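Local coordinates for protein 6-aminohexanoate-dimer hydrolase (Bacillus anthracis, PDB 4GB7) that probably hydrolyses the amide bond of 6-aminohexanoate dimers, by-products of nylon manufacture, as a serine hydrolase related to the beta-lactamases, at residues S404-S407 with N408-I411; Y380-K384 with A385-I389; Q92-F95 with G96-T99. All coordinates share one frame; numbering follows the deposited sequence.

Contact 1. Residues S404-S407 with N408-I411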
loop_
_atom_site.group_PDB
_atom_site.type_symbol
_atom_site.label_atom_id
_atom_site.label_comp_id
_atom_site.label_asym_id
_atom_site.label_seq_id
_atom_site.Cartn_x
_atom_site.Cartn_y
_atom_site.Cartn_z
ATOM N N SER A 404 17.190 0.258 -1.190
ATOM C CA SER A 404 18.017 1.451 -1.056
ATOM C C SER A 404 18.455 2.071 -2.417
ATOM O O SER A 404 18.602 3.280 -2.545
ATOM C CB SER A 404 19.269 1.139 -0.231
ATOM O OG SER A 404 20.098 2.280 -0.087
ATOM N N VAL A 405 18.742 1.226 -3.391
ATOM C CA VAL A 405 19.010 1.722 -4.736
ATOM C C VAL A 405 17.831 2.557 -5.265
ATOM O O VAL A 405 18.016 3.695 -5.721
ATOM C CB VAL A 405 19.349 0.595 -5.724
ATOM C CG1 VAL A 405 19.433 1.112 -7.164
ATOM C CG2 VAL A 405 20.676 -0.076 -5.306
ATOM N N TYR A 406 16.622 2.028 -5.150
ATOM C CA TYR A 406 15.446 2.753 -5.550
ATOM C C TYR A 406 15.233 4.033 -4.753
ATOM O O TYR A 406 14.935 5.077 -5.333
ATOM C CB TYR A 406 14.233 1.840 -5.426
ATOM C CG TYR A 406 14.038 0.740 -6.460
ATOM C CD1 TYR A 406 14.761 0.698 -7.657
ATOM C CD2 TYR A 406 13.105 -0.264 -6.227
ATOM C CE1 TYR A 406 14.494 -0.259 -8.584
ATOM C CE2 TYR A 406 12.830 -1.233 -7.145
ATOM C CZ TYR A 406 13.550 -1.240 -8.320
ATOM O OH TYR A 406 13.270 -2.191 -9.256
ATOM N N SER A 407 15.398 3.967 -3.428
ATOM C CA SER A 407 15.154 5.143 -2.613
ATOM C C SER A 407 16.059 6.302 -3.003
ATOM O O SER A 407 15.625 7.444 -3.092
ATOM C CB SER A 407 15.333 4.811 -1.126
ATOM O OG SER A 407 14.356 3.875 -0.726
ATOM N N ASN A 408 17.331 5.977 -3.268
ATOM C CA ASN A 408 18.288 6.967 -3.689
ATOM C C ASN A 408 18.023 7.416 -5.135
ATOM O O ASN A 408 18.171 8.597 -5.450
ATOM C CB ASN A 408 19.705 6.413 -3.557
ATOM C CG ASN A 408 20.227 6.551 -2.127
ATOM O OD1 ASN A 408 20.551 7.681 -1.707
ATOM N ND2 ASN A 408 20.261 5.421 -1.360
HETATM N N MSE A 409 17.632 6.498 -6.004
HETATM C CA MSE A 409 17.297 6.813 -7.410
HETATM C C MSE A 409 16.146 7.820 -7.477
HETATM O O MSE A 409 16.132 8.736 -8.317
HETATM C CB MSE A 409 16.885 5.521 -8.101
HETATM C CG MSE A 409 16.432 5.603 -9.528
HETATM SE SE MSE A 409 15.896 3.784 -9.940
HETATM C CE MSE A 409 14.046 3.929 -9.447
ATOM N N TYR A 410 15.181 7.701 -6.556
ATOM C CA TYR A 410 14.060 8.652 -6.591
ATOM C C TYR A 410 14.521 10.094 -6.296
ATOM O O TYR A 410 14.012 11.060 -6.861
ATOM C CB TYR A 410 13.004 8.256 -5.597
ATOM C CG TYR A 410 12.352 6.908 -5.798
ATOM C CD1 TYR A 410 12.363 6.237 -7.000
ATOM C CD2 TYR A 410 11.752 6.293 -4.747
ATOM C CE1 TYR A 410 11.774 4.978 -7.115
ATOM C CE2 TYR A 410 11.158 5.071 -4.860
ATOM C CZ TYR A 410 11.190 4.390 -6.057
ATOM O OH TYR A 410 10.571 3.138 -6.127
ATOM N N ILE A 411 15.479 10.234 -5.393
ATOM C CA ILE A 411 16.106 11.520 -5.117
ATOM C C ILE A 411 16.860 12.050 -6.341
ATOM O O ILE A 411 16.692 13.218 -6.739
ATOM C CB ILE A 411 17.026 11.458 -3.872
ATOM C CG1 ILE A 411 16.247 11.038 -2.614
ATOM C CG2 ILE A 411 17.685 12.841 -3.688
ATOM C CD1 ILE A 411 17.088 10.757 -1.376
#
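Asn408 reaches back one helical turn to Ser404, and the backbone carbonyl there takes two hydrogen bonds from the one residue. Asn408 N gives the regular helical bond to Ser404 O, while its side-chain ND2 lies 3.0 Å from Ser404 O and bonds with an N-H...O angle of 152°. The two donors arrive from opposite faces of the carbonyl plane, and ND2 stands above that plane. With its CG turned beside its own backbone N (chi1 -83°), Asn408 folds its amide against the helix wall. The next two rungs, Met409 N to Val405 O at 2.8 Å and Tyr410 N to Tyr406 O at 2.9 Å, continue the pattern. Ser407 OG is likewise bonded to the backbone, to His403 O one turn earlier.

All of this lies in helix 402-417, the C-terminal helix of a beta-lactamase-like domain, which packs against the five-stranded antiparallel sheet. One side, with Ser404 and Asn408, is exposed; the other, with Val405, Tyr406, Met409 and Tyr410, is buried.

Apolar and aromatic contacts line the buried side. Tyr406 and the selenomethionine Met409 run side by side, pointing the same way. A bend at chi3 (91°) brings Met409 CE to 3.8 Å from Tyr406 CD1, with SE 5.2 Å from the ring centroid, an oblique Met-aromatic contact. Tyr410 meets Tyr406 differently: its CZ lies 4.0 Å from Tyr406 CB, and one face of its ring receives Tyr406 O, 3.1 Å above the ring plane and displaced toward the rim. That oxygen thus carries the helical bond while resting on an aromatic face. Tyr410 OH hydrogen-bonds His391 ND1, and Phe113 of strand 110-117 packs against both Met409 and Tyr410.

Contact 2. Residues Y380-K384 with A385-I389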
loop_
_atom_site.group_PDB
_atom_site.type_symbol
_atom_site.label_atom_id
_atom_site.label_comp_id
_atom_site.label_asym_id
_atom_site.label_seq_id
_atom_site.Cartn_x
_atom_site.Cartn_y
_atom_site.Cartn_z
ATOM N N TYR A 380 5.458 6.906 -3.766
ATOM C CA TYR A 380 6.485 7.820 -3.187
ATOM C C TYR A 380 6.113 9.273 -3.556
ATOM O O TYR A 380 5.918 9.608 -4.741
ATOM C CB TYR A 380 7.847 7.454 -3.760
ATOM C CG TYR A 380 9.007 8.362 -3.380
ATOM C CD1 TYR A 380 9.805 8.106 -2.250
ATOM C CD2 TYR A 380 9.352 9.452 -4.158
ATOM C CE1 TYR A 380 10.882 8.922 -1.911
ATOM C CE2 TYR A 380 10.420 10.274 -3.829
ATOM C CZ TYR A 380 11.205 9.985 -2.716
ATOM O OH TYR A 380 12.282 10.775 -2.390
ATOM N N ILE A 381 6.008 10.135 -2.544
ATOM C CA ILE A 381 5.604 11.510 -2.754
ATOM C C ILE A 381 6.708 12.405 -2.234
ATOM O O ILE A 381 7.073 12.324 -1.041
ATOM C CB ILE A 381 4.273 11.817 -2.026
ATOM C CG1 ILE A 381 3.188 10.774 -2.502
ATOM C CG2 ILE A 381 3.896 13.281 -2.248
ATOM C CD1 ILE A 381 1.897 10.915 -1.794
ATOM N N ASP A 382 7.185 13.285 -3.091
ATOM C CA ASP A 382 8.271 14.231 -2.782
ATOM C C ASP A 382 7.711 15.640 -2.852
ATOM O O ASP A 382 7.514 16.190 -3.890
ATOM C CB ASP A 382 9.404 14.031 -3.800
ATOM C CG ASP A 382 10.528 15.045 -3.688
ATOM O OD1 ASP A 382 10.364 16.042 -2.974
ATOM O OD2 ASP A 382 11.631 14.804 -4.280
ATOM N N PRO A 383 7.381 16.226 -1.687
ATOM C CA PRO A 383 6.809 17.557 -1.695
ATOM C C PRO A 383 7.813 18.679 -2.017
ATOM O O PRO A 383 7.383 19.782 -2.373
ATOM C CB PRO A 383 6.257 17.700 -0.302
ATOM C CG PRO A 383 6.853 16.648 0.501
ATOM C CD PRO A 383 7.618 15.705 -0.350
ATOM N N LYS A 384 9.128 18.408 -1.933
ATOM C CA LYS A 384 10.111 19.444 -2.233
ATOM C C LYS A 384 10.179 19.642 -3.762
ATOM O O LYS A 384 10.186 20.786 -4.240
ATOM C CB LYS A 384 11.501 19.093 -1.689
ATOM C CG LYS A 384 12.532 20.203 -1.831
ATOM C CD LYS A 384 13.843 19.866 -1.149
ATOM C CE LYS A 384 14.783 21.053 -1.097
ATOM N NZ LYS A 384 15.650 20.993 -2.297
ATOM N N ALA A 385 10.295 18.528 -4.488
ATOM C CA ALA A 385 10.356 18.543 -5.946
ATOM C C ALA A 385 9.011 18.443 -6.627
ATOM O O ALA A 385 8.936 18.453 -7.869
ATOM C CB ALA A 385 11.303 17.487 -6.474
ATOM N N LYS A 386 7.946 18.351 -5.839
ATOM C CA LYS A 386 6.603 18.225 -6.372
ATOM C C LYS A 386 6.520 17.025 -7.335
ATOM O O LYS A 386 6.106 17.168 -8.472
ATOM C CB LYS A 386 6.203 19.567 -7.021
ATOM C CG LYS A 386 6.147 20.714 -6.012
ATOM C CD LYS A 386 6.659 22.038 -6.580
ATOM C CE LYS A 386 8.183 22.083 -6.788
ATOM N NZ LYS A 386 8.578 22.331 -8.218
HETATM N N MSE A 387 6.978 15.857 -6.872
HETATM C CA MSE A 387 7.075 14.662 -7.681
HETATM C C MSE A 387 6.361 13.503 -7.022
HETATM O O MSE A 387 6.362 13.359 -5.787
HETATM C CB MSE A 387 8.544 14.312 -7.928
HETATM C CG MSE A 387 8.734 13.172 -8.829
HETATM SE SE MSE A 387 10.602 12.589 -8.966
HETATM C CE MSE A 387 10.608 11.982 -7.085
ATOM N N VAL A 388 5.654 12.745 -7.845
ATOM C CA VAL A 388 5.036 11.472 -7.446
ATOM C C VAL A 388 5.689 10.356 -8.267
ATOM O O VAL A 388 5.794 10.464 -9.500
ATOM C CB VAL A 388 3.534 11.478 -7.710
ATOM C CG1 VAL A 388 2.878 10.115 -7.404
ATOM C CG2 VAL A 388 2.867 12.603 -6.938
ATOM N N ILE A 389 6.051 9.258 -7.597
ATOM C CA ILE A 389 6.478 8.046 -8.282
ATOM C C ILE A 389 5.593 6.887 -7.841
ATOM O O ILE A 389 5.348 6.692 -6.647
ATOM C CB ILE A 389 7.949 7.743 -8.069
ATOM C CG1 ILE A 389 8.819 8.863 -8.720
ATOM C CG2 ILE A 389 8.344 6.345 -8.528
ATOM C CD1 ILE A 389 10.307 8.609 -8.610
#
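Tyr380 and Met387 meet on one face of a beta hairpin, their side chains set at a slant to each other. In both, CG lies anti to the backbone N (chi1 175° in Tyr380), and the selenomethionine chain then bends at chi3 so that Met387 CE comes up to the edge of the tyrosine ring, near its plane, 3.7 Å from Tyr380 CE2. The same methyl touches the beta carbon of Asp382. Ile389 backs the root of the tyrosine, and the phenol oxygen is held by Asn364.

Asp382 directs its carboxylate over the turn. Its OD1 accepts from Ala385 N at 2.9 Å in a nearly straight bond (175° at the hydrogen), although the amide stands well above the carboxylate plane. Lys384 N adds a weak bond to the same oxygen. The other oxygen, OD2, lies 3.5 Å from Ala385 CB and is bonded by Gln366, so the buried carboxylate is gripped at both oxygens, which fixes its rotation.

Ile381 and Val388, a non-hydrogen-bonded pair, project from the opposite face, toward Leu318 of helix 307-318. Flanking them, Tyr380 with Ile389 and Asp382 with Met387 are hydrogen-bonded pairs; in the latter, Asp382 N lies 2.8 Å from Met387 O. Lys386 has left-handed backbone angles and, in the conformer given, its amine meets Asn118. Lys386 and Met387 both face Asp382, a G1 beta bulge at the tip of the hairpin of strands 377-382 and 387-393, within the antiparallel sheet of the beta-lactamase-like fold.

Contact 3. Residues Q92-F95 with G96-T99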
loop_
_atom_site.group_PDB
_atom_site.type_symbol
_atom_site.label_atom_id
_atom_site.label_comp_id
_atom_site.label_asym_id
_atom_site.label_seq_id
_atom_site.Cartn_x
_atom_site.Cartn_y
_atom_site.Cartn_z
ATOM N N GLN A 92 22.645 5.308 -9.702
ATOM C CA GLN A 92 23.805 4.842 -8.947
ATOM C C GLN A 92 23.428 3.581 -8.150
ATOM O O GLN A 92 22.710 3.670 -7.152
ATOM C CB GLN A 92 24.382 5.934 -8.065
ATOM C CG GLN A 92 24.895 7.123 -8.872
ATOM C CD GLN A 92 25.409 8.254 -8.002
ATOM O OE1 GLN A 92 26.548 8.199 -7.538
ATOM N NE2 GLN A 92 24.560 9.306 -7.768
ATOM N N ARG A 93 23.924 2.414 -8.563
ATOM C CA ARG A 93 23.730 1.219 -7.717
ATOM C C ARG A 93 24.435 1.520 -6.358
ATOM O O ARG A 93 23.921 1.291 -5.268
ATOM C CB ARG A 93 24.426 -0.006 -8.297
ATOM C CG ARG A 93 23.890 -0.514 -9.584
ATOM C CD ARG A 93 24.454 -1.885 -9.819
ATOM N NE ARG A 93 24.034 -2.368 -11.115
ATOM C CZ ARG A 93 22.897 -3.027 -11.329
ATOM N NH1 ARG A 93 22.056 -3.302 -10.312
ATOM N NH2 ARG A 93 22.610 -3.419 -12.565
ATOM N N ARG A 94 25.624 2.098 -6.482
ATOM C CA ARG A 94 26.398 2.639 -5.404
ATOM C C ARG A 94 27.306 3.722 -6.070
ATOM O O ARG A 94 27.365 3.843 -7.324
ATOM C CB ARG A 94 27.156 1.525 -4.675
ATOM C CG ARG A 94 28.339 1.036 -5.455
ATOM C CD ARG A 94 28.872 -0.278 -4.928
ATOM N NE ARG A 94 29.946 -0.754 -5.795
ATOM C CZ ARG A 94 30.412 -1.997 -5.772
ATOM N NH1 ARG A 94 29.919 -2.878 -4.909
ATOM N NH2 ARG A 94 31.378 -2.361 -6.593
ATOM N N PHE A 95 28.025 4.495 -5.268
ATOM C CA PHE A 95 28.850 5.530 -5.835
ATOM C C PHE A 95 29.866 4.847 -6.707
ATOM O O PHE A 95 30.490 3.864 -6.298
ATOM C CB PHE A 95 29.582 6.391 -4.785
ATOM C CG PHE A 95 30.152 7.625 -5.396
ATOM C CD1 PHE A 95 29.336 8.722 -5.632
ATOM C CD2 PHE A 95 31.456 7.630 -5.926
ATOM C CE1 PHE A 95 29.806 9.822 -6.306
ATOM C CE2 PHE A 95 31.953 8.747 -6.580
ATOM C CZ PHE A 95 31.109 9.848 -6.791
ATOM N N GLY A 96 29.984 5.337 -7.931
ATOM C CA GLY A 96 30.952 4.807 -8.868
ATOM C C GLY A 96 30.505 3.599 -9.689
ATOM O O GLY A 96 31.297 3.023 -10.468
ATOM N N SER A 97 29.244 3.214 -9.541
ATOM C CA SER A 97 28.663 2.099 -10.298
ATOM C C SER A 97 27.270 2.471 -10.775
ATOM O O SER A 97 26.287 2.214 -10.110
ATOM C CB SER A 97 28.629 0.828 -9.448
ATOM O OG SER A 97 29.925 0.304 -9.240
ATOM N N ALA A 98 27.217 3.093 -11.924
ATOM C CA ALA A 98 25.957 3.564 -12.526
ATOM C C ALA A 98 25.399 2.482 -13.417
ATOM O O ALA A 98 26.151 1.659 -13.993
ATOM C CB ALA A 98 26.184 4.820 -13.342
ATOM N N THR A 99 24.090 2.490 -13.570
ATOM C CA THR A 99 23.450 1.575 -14.482
ATOM C C THR A 99 22.191 2.251 -15.038
ATOM O O THR A 99 21.539 3.029 -14.325
ATOM C CB THR A 99 23.185 0.224 -13.778
ATOM O OG1 THR A 99 22.940 -0.766 -14.768
ATOM C CG2 THR A 99 22.028 0.323 -12.818
HETATM O O HOH W 1 31.262 1.335 -7.265
#
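Arg94 to Ser97 form a type II beta turn, closed by Ser97 N bonding to Arg94 O at 3.0 Å, and Arg93 N reaches Ser97 O at 2.8 Å just beyond it. The first donor stands above the carbonyl plane of Arg94, whereas the second lies nearly in line with the C=O of Ser97, though its bond is bent at the hydrogen (140°). Gly96 takes the third position of the turn with a positive phi (86°), where a beta carbon would be jammed against Phe95 O; the backbone here calls for glycine.

On one side of the ribbon Arg94 and Ser97 point the same way. The chain of Arg94 is extended from CG to NE and passes alongside the serine. A water bridges Arg94 NE and Phe95 O: it accepts from Arg94 NE at 2.9 Å, lying in plane at the guanidinium edge, and donates to Phe95 O at 2.8 Å. Ser97 OG also hydrogen-bonds this water in the conformer given, a less certain link because the serine is modelled in two. The water thus ties the Arg94 side chain to the carbonyl of Phe95 in the turn.

Arg93 runs back along the ribbon to Thr99. With CG beside the backbone N (chi1 -66°), its guanidinium slants across the threonine, and Thr99 CG2 sits over one guanidinium face, 3.6 Å above the plane and offset toward the rim. Leu104 of helix 101-107 touches both residues.

Gln92 and Ala98 face each other as a non-hydrogen-bonded pair at the base. The whole is a small surface beta hairpin, strands 90-92 and 97-100 joined by a tight, glycine-containing turn, leading directly into helix 101-107.

Helix 402-417 links the three contacts. Contact 1 touches contact 2 through Tyr410, whose CD1 lies 3.5 Å from Ile389 CD1 and whose CD2 lies 3.6 Å from Tyr380 CD1; the centres are 13 Å apart. Toward the other end of the segment, Val405 CG2 packs 3.5 Å from Arg93 O, so contact 3, centred 11 Å from contact 1, lies against the same helix. Contacts 2 and 3 do not meet, their nearest atoms being about 13 Å apart. At contact 2, a nitrate ion, probably from the crystallisation liquor, lies about 4 Å from the Lys386 side chain in the conformer given. Ser140, Lys143 and Tyr249, which fit an SxxK pattern consistent with a serine-hydrolase active site, lie in none of the three.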